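PDB 3A9F: cytochrome c from Chlorobaculum tepidum, which carries a single heme c and probably passes electrons to the photosynthetic P840 reaction centre as the carrier domain of its cytochrome subunit. Local coordinates for residues F51-V65 with D80-F92. Numbering follows the deposited sequence.
Sequences FRTKYKKTGQVNLIV and DAKTIGIWLHEKF. With HEC (heme c), chain C.
R52 and K56, one helical turn apart, close on F92, a worked example of how side chains can clasp a chain terminus in a class I cytochrome c fold. R52 NE and NH2 both point side-on at F92 OXT, which lies in the guanidinium plane; the NH2 to OXT salt bridge measures 2.9 Å. The same guanidinium lies flat over one face of the F92 ring, planes 11° apart, in a cation-pi stack with 4.0 Å between centres. With alanine in place of R52, F92 OXT would probably lose both of these N-H donors and the ring face its stacked cation, leaving K56 to hold the terminus. K56, extended with CG anti to the backbone N (chi1 -174°), carries NZ over the last turn, where it donates to F92 O at 2.7 Å on an in-plane lone pair, to L88 O at 3.0 Å, and weakly to H89 O. Its charge sits where the helix dipole would favour it, and NZ also donates to a water that reaches E90 O weakly.

Beneath, F51 CD2 meets F92 CD2 at 3.4 Å with the rings oblique, while F51 CZ presses on L88 CB. Helix 61-65 crosses helix 80-91 with axes 9.4 Å apart, and V61 CG1 packs on the backbone of G85, nearest its carbonyl O, where the main chains come close. Farther along, V65 CG2 touches I84 and L88, and the heme borders this layer: L88 CD1 lies 3.8 Å from its methyl CMB. One turn after F51, Y55 OH donates to heme propionate O2A at 2.6 Å.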
# COMPACT_ATOMS: atom_id res chain seq x y z
N PHE A 51 9.62 -3.13 3.90
CA PHE A 51 8.73 -2.11 3.37
C PHE A 51 9.02 -0.75 3.98
O PHE A 51 9.12 0.26 3.27
CB PHE A 51 7.26 -2.47 3.59
CG PHE A 51 6.34 -1.38 3.17
CD1 PHE A 51 6.04 -1.19 1.83
CD2 PHE A 51 5.85 -0.47 4.11
CE1 PHE A 51 5.20 -0.14 1.43
CE2 PHE A 51 5.02 0.58 3.72
CZ PHE A 51 4.70 0.74 2.38
N ARG A 52 9.12 -0.71 5.31
CA ARG A 52 9.33 0.56 6.01
C ARG A 52 10.65 1.22 5.63
O ARG A 52 10.69 2.41 5.36
CB ARG A 52 9.21 0.37 7.52
CG ARG A 52 7.79 0.11 8.00
CD ARG A 52 7.71 0.04 9.51
NE ARG A 52 6.34 -0.25 9.93
CZ ARG A 52 5.90 -1.43 10.34
NH1 ARG A 52 6.73 -2.47 10.43
NH2 ARG A 52 4.63 -1.58 10.69
N THR A 53 11.72 0.44 5.61
CA THR A 53 13.06 1.00 5.38
C THR A 53 13.32 1.32 3.90
O THR A 53 13.87 2.37 3.57
CB THR A 53 14.18 0.10 5.92
OG1 THR A 53 14.19 -1.14 5.21
CG2 THR A 53 13.98 -0.18 7.41
N LYS A 54 12.89 0.43 3.01
CA LYS A 54 13.22 0.56 1.60
C LYS A 54 12.24 1.43 0.82
O LYS A 54 12.62 2.07 -0.16
CB LYS A 54 13.33 -0.84 0.97
CG LYS A 54 13.75 -0.87 -0.49
CD LYS A 54 14.11 -2.30 -0.91
CE LYS A 54 14.44 -2.39 -2.38
NZ LYS A 54 14.76 -3.80 -2.76
N TYR A 55 10.97 1.42 1.22
CA TYR A 55 9.93 2.10 0.44
C TYR A 55 9.28 3.25 1.17
O TYR A 55 9.21 4.35 0.63
CB TYR A 55 8.90 1.09 -0.08
CG TYR A 55 9.53 0.04 -0.97
CD1 TYR A 55 9.94 0.35 -2.27
CD2 TYR A 55 9.73 -1.26 -0.52
CE1 TYR A 55 10.54 -0.60 -3.09
CE2 TYR A 55 10.32 -2.22 -1.34
CZ TYR A 55 10.71 -1.89 -2.62
OH TYR A 55 11.32 -2.84 -3.41
N LYS A 56 8.79 3.02 2.38
CA LYS A 56 8.14 4.11 3.12
C LYS A 56 9.09 5.25 3.46
O LYS A 56 8.78 6.42 3.21
CB LYS A 56 7.41 3.59 4.36
CG LYS A 56 6.60 4.68 5.04
CD LYS A 56 5.66 4.12 6.07
CE LYS A 56 4.98 5.25 6.80
NZ LYS A 56 3.73 4.85 7.46
N LYS A 57 10.26 4.91 4.01
CA LYS A 57 11.23 5.95 4.40
C LYS A 57 11.76 6.75 3.22
O LYS A 57 12.16 7.91 3.38
CB LYS A 57 12.39 5.35 5.19
CG LYS A 57 12.05 4.98 6.62
CD LYS A 57 13.31 4.85 7.45
CE LYS A 57 13.08 4.04 8.71
NZ LYS A 57 14.36 3.82 9.43
N THR A 58 11.75 6.15 2.04
CA THR A 58 12.28 6.77 0.83
C THR A 58 11.21 7.43 -0.04
O THR A 58 11.51 7.91 -1.13
CB THR A 58 13.05 5.75 -0.03
OG1 THR A 58 12.14 4.78 -0.54
CG2 THR A 58 14.15 5.05 0.79
N GLY A 59 9.96 7.43 0.43
CA GLY A 59 8.84 8.03 -0.30
C GLY A 59 8.49 7.31 -1.59
O GLY A 59 8.05 7.93 -2.58
N GLN A 60 8.65 5.99 -1.58
CA GLN A 60 8.40 5.17 -2.76
C GLN A 60 7.33 4.10 -2.50
O GLN A 60 7.40 2.98 -3.03
CB GLN A 60 9.71 4.56 -3.26
CG GLN A 60 10.69 5.62 -3.80
CD GLN A 60 11.97 5.01 -4.31
OE1 GLN A 60 12.18 4.92 -5.52
NE2 GLN A 60 12.84 4.58 -3.40
N VAL A 61 6.32 4.45 -1.72
CA VAL A 61 5.20 3.54 -1.44
C VAL A 61 4.44 3.19 -2.73
O VAL A 61 4.14 2.01 -2.97
CB VAL A 61 4.26 4.14 -0.38
CG1 VAL A 61 2.99 3.31 -0.26
CG2 VAL A 61 4.98 4.28 0.98
N ASN A 62 4.12 4.18 -3.55
CA ASN A 62 3.38 3.89 -4.77
C ASN A 62 4.18 2.99 -5.71
O ASN A 62 3.62 2.10 -6.34
CB ASN A 62 2.96 5.17 -5.50
CG ASN A 62 1.99 4.88 -6.61
OD1 ASN A 62 0.91 4.33 -6.37
ND2 ASN A 62 2.37 5.22 -7.83
N LEU A 63 5.49 3.21 -5.77
CA LEU A 63 6.37 2.37 -6.57
C LEU A 63 6.14 0.89 -6.26
O LEU A 63 5.91 0.08 -7.18
CB LEU A 63 7.84 2.74 -6.33
CG LEU A 63 8.87 1.94 -7.13
CD1 LEU A 63 8.83 2.34 -8.60
CD2 LEU A 63 10.27 2.17 -6.56
N ILE A 64 6.21 0.53 -4.99
CA ILE A 64 6.12 -0.89 -4.65
C ILE A 64 4.67 -1.41 -4.80
O ILE A 64 4.47 -2.55 -5.25
CB ILE A 64 6.77 -1.23 -3.28
CG1 ILE A 64 6.95 -2.74 -3.12
CG2 ILE A 64 5.99 -0.66 -2.10
CD1 ILE A 64 7.83 -3.41 -4.16
N VAL A 65 3.67 -0.59 -4.48
CA VAL A 65 2.27 -1.04 -4.61
C VAL A 65 1.96 -1.32 -6.08
O VAL A 65 1.33 -2.34 -6.40
CB VAL A 65 1.31 -0.01 -4.00
CG1 VAL A 65 -0.14 -0.36 -4.31
CG2 VAL A 65 1.53 0.06 -2.47
N ASP A 80 -7.80 0.30 -5.90
CA ASP A 80 -7.23 -0.39 -4.74
C ASP A 80 -5.82 0.16 -4.48
O ASP A 80 -5.44 0.39 -3.33
CB ASP A 80 -7.06 -1.90 -4.99
CG ASP A 80 -8.35 -2.69 -5.08
OD1 ASP A 80 -9.41 -2.20 -4.66
OD2 ASP A 80 -8.26 -3.87 -5.55
N ALA A 81 -5.03 0.33 -5.54
CA ALA A 81 -3.65 0.77 -5.38
C ALA A 81 -3.61 2.16 -4.76
O ALA A 81 -2.74 2.43 -3.94
CB ALA A 81 -2.92 0.75 -6.71
N LYS A 82 -4.54 3.03 -5.14
CA LYS A 82 -4.58 4.37 -4.55
C LYS A 82 -4.88 4.30 -3.05
O LYS A 82 -4.18 4.91 -2.23
CB LYS A 82 -5.64 5.24 -5.24
CG LYS A 82 -5.30 5.63 -6.67
CD LYS A 82 -6.52 6.29 -7.30
CE LYS A 82 -6.31 6.87 -8.66
NZ LYS A 82 -7.59 7.46 -9.14
N THR A 83 -5.90 3.53 -2.69
CA THR A 83 -6.31 3.39 -1.28
C THR A 83 -5.20 2.78 -0.44
O THR A 83 -4.91 3.25 0.66
CB THR A 83 -7.58 2.56 -1.23
OG1 THR A 83 -8.62 3.27 -1.90
CG2 THR A 83 -8.01 2.25 0.21
N ILE A 84 -4.61 1.71 -0.96
CA ILE A 84 -3.58 0.99 -0.25
C ILE A 84 -2.35 1.87 -0.04
O ILE A 84 -1.79 1.90 1.05
CB ILE A 84 -3.22 -0.31 -1.01
CG1 ILE A 84 -4.38 -1.30 -0.89
CG2 ILE A 84 -1.89 -0.92 -0.48
CD1 ILE A 84 -4.30 -2.47 -1.88
N GLY A 85 -1.95 2.60 -1.08
CA GLY A 85 -0.80 3.50 -0.95
C GLY A 85 -1.01 4.57 0.11
O GLY A 85 -0.10 4.87 0.88
N ILE A 86 -2.20 5.16 0.13
CA ILE A 86 -2.50 6.17 1.14
C ILE A 86 -2.38 5.58 2.54
O ILE A 86 -1.74 6.16 3.41
CB ILE A 86 -3.89 6.77 0.91
CG1 ILE A 86 -3.89 7.65 -0.35
CG2 ILE A 86 -4.33 7.59 2.15
CD1 ILE A 86 -5.30 7.95 -0.89
N TRP A 87 -2.99 4.42 2.77
CA TRP A 87 -2.96 3.85 4.12
C TRP A 87 -1.53 3.47 4.50
O TRP A 87 -1.09 3.77 5.62
CB TRP A 87 -3.90 2.64 4.25
CG TRP A 87 -4.03 2.22 5.68
CD1 TRP A 87 -4.95 2.69 6.58
CD2 TRP A 87 -3.18 1.33 6.40
NE1 TRP A 87 -4.73 2.13 7.81
CE2 TRP A 87 -3.65 1.29 7.73
CE3 TRP A 87 -2.08 0.54 6.04
CZ2 TRP A 87 -3.06 0.49 8.71
CZ3 TRP A 87 -1.49 -0.26 7.01
CH2 TRP A 87 -1.98 -0.27 8.34
N LEU A 88 -0.81 2.80 3.61
CA LEU A 88 0.56 2.41 3.95
C LEU A 88 1.42 3.65 4.22
O LEU A 88 2.22 3.67 5.17
CB LEU A 88 1.19 1.58 2.85
CG LEU A 88 0.62 0.18 2.69
CD1 LEU A 88 1.12 -0.41 1.37
CD2 LEU A 88 0.98 -0.71 3.89
N HIS A 89 1.26 4.69 3.39
CA HIS A 89 2.06 5.90 3.56
C HIS A 89 1.76 6.58 4.90
O HIS A 89 2.69 7.01 5.60
CB HIS A 89 1.82 6.85 2.38
CG HIS A 89 2.56 8.13 2.50
ND1 HIS A 89 1.94 9.36 2.46
CD2 HIS A 89 3.88 8.38 2.70
CE1 HIS A 89 2.84 10.31 2.62
NE2 HIS A 89 4.03 9.75 2.76
N GLU A 90 0.49 6.69 5.27
CA GLU A 90 0.10 7.50 6.43
C GLU A 90 0.02 6.76 7.76
O GLU A 90 0.14 7.39 8.82
CB GLU A 90 -1.21 8.24 6.15
CG GLU A 90 -1.08 9.17 4.94
CD GLU A 90 -2.13 10.27 4.83
OE1 GLU A 90 -2.92 10.48 5.77
OE2 GLU A 90 -2.15 10.93 3.77
N LYS A 91 -0.16 5.44 7.71
CA LYS A 91 -0.49 4.68 8.92
C LYS A 91 0.39 3.47 9.25
O LYS A 91 0.45 3.06 10.40
CB LYS A 91 -1.94 4.19 8.87
CG LYS A 91 -3.01 5.27 8.77
CD LYS A 91 -3.09 6.11 10.03
CE LYS A 91 -4.23 7.10 9.91
NZ LYS A 91 -4.23 8.06 11.03
N PHE A 92 1.06 2.90 8.26
CA PHE A 92 1.77 1.63 8.50
C PHE A 92 3.04 1.78 9.32
O PHE A 92 3.82 2.70 9.06
CB PHE A 92 2.06 0.93 7.18
CG PHE A 92 2.59 -0.48 7.35
CD1 PHE A 92 1.82 -1.47 7.96
CD2 PHE A 92 3.85 -0.82 6.87
CE1 PHE A 92 2.30 -2.78 8.10
CE2 PHE A 92 4.34 -2.13 7.00
CZ PHE A 92 3.56 -3.10 7.61
OXT PHE A 92 3.34 0.99 10.24
FE HEC C . 4.29 -8.39 -2.49
CHA HEC C . 7.65 -8.93 -2.37
CHB HEC C . 4.68 -5.64 -0.45
CHC HEC C . 0.93 -7.86 -2.57
CHD HEC C . 3.92 -11.01 -4.64
NA HEC C . 5.85 -7.48 -1.59
C1A HEC C . 7.18 -7.85 -1.68
C2A HEC C . 7.99 -6.91 -0.94
C3A HEC C . 7.15 -5.98 -0.43
C4A HEC C . 5.81 -6.34 -0.80
CMA HEC C . 7.48 -4.76 0.46
CAA HEC C . 9.52 -6.98 -0.83
CBA HEC C . 10.14 -6.23 -2.01
CGA HEC C . 11.63 -6.11 -1.87
O1A HEC C . 12.29 -7.06 -1.37
O2A HEC C . 12.17 -5.06 -2.26
NB HEC C . 3.02 -7.05 -1.61
C1B HEC C . 3.40 -5.95 -0.87
C2B HEC C . 2.24 -5.13 -0.63
C3B HEC C . 1.20 -5.74 -1.23
C4B HEC C . 1.67 -6.95 -1.85
CMB HEC C . 2.31 -3.79 0.14
CAB HEC C . -0.26 -5.32 -1.40
CBB HEC C . -0.30 -4.08 -2.34
NC HEC C . 2.72 -9.28 -3.42
C1C HEC C . 1.40 -8.93 -3.29
C2C HEC C . 0.59 -9.85 -4.04
C3C HEC C . 1.43 -10.76 -4.60
C4C HEC C . 2.77 -10.38 -4.24
CMC HEC C . -0.94 -9.83 -4.06
CAC HEC C . 1.12 -11.99 -5.48
CBC HEC C . 0.28 -11.65 -6.74
ND HEC C . 5.58 -9.74 -3.35
C1D HEC C . 5.20 -10.72 -4.25
C2D HEC C . 6.37 -11.44 -4.71
C3D HEC C . 7.51 -10.80 -4.01
C4D HEC C . 6.96 -9.76 -3.19
CMD HEC C . 6.35 -12.57 -5.71
CAD HEC C . 8.98 -11.20 -4.15
CBD HEC C . 9.59 -10.59 -5.41
CGD HEC C . 9.75 -9.12 -5.21
O1D HEC C . 10.53 -8.70 -4.32
O2D HEC C . 9.06 -8.36 -5.94
O HOH W 1 6.40 3.11 9.85
O HOH W 2 3.22 6.81 9.39
O HOH W 3 -0.23 3.66 -4.08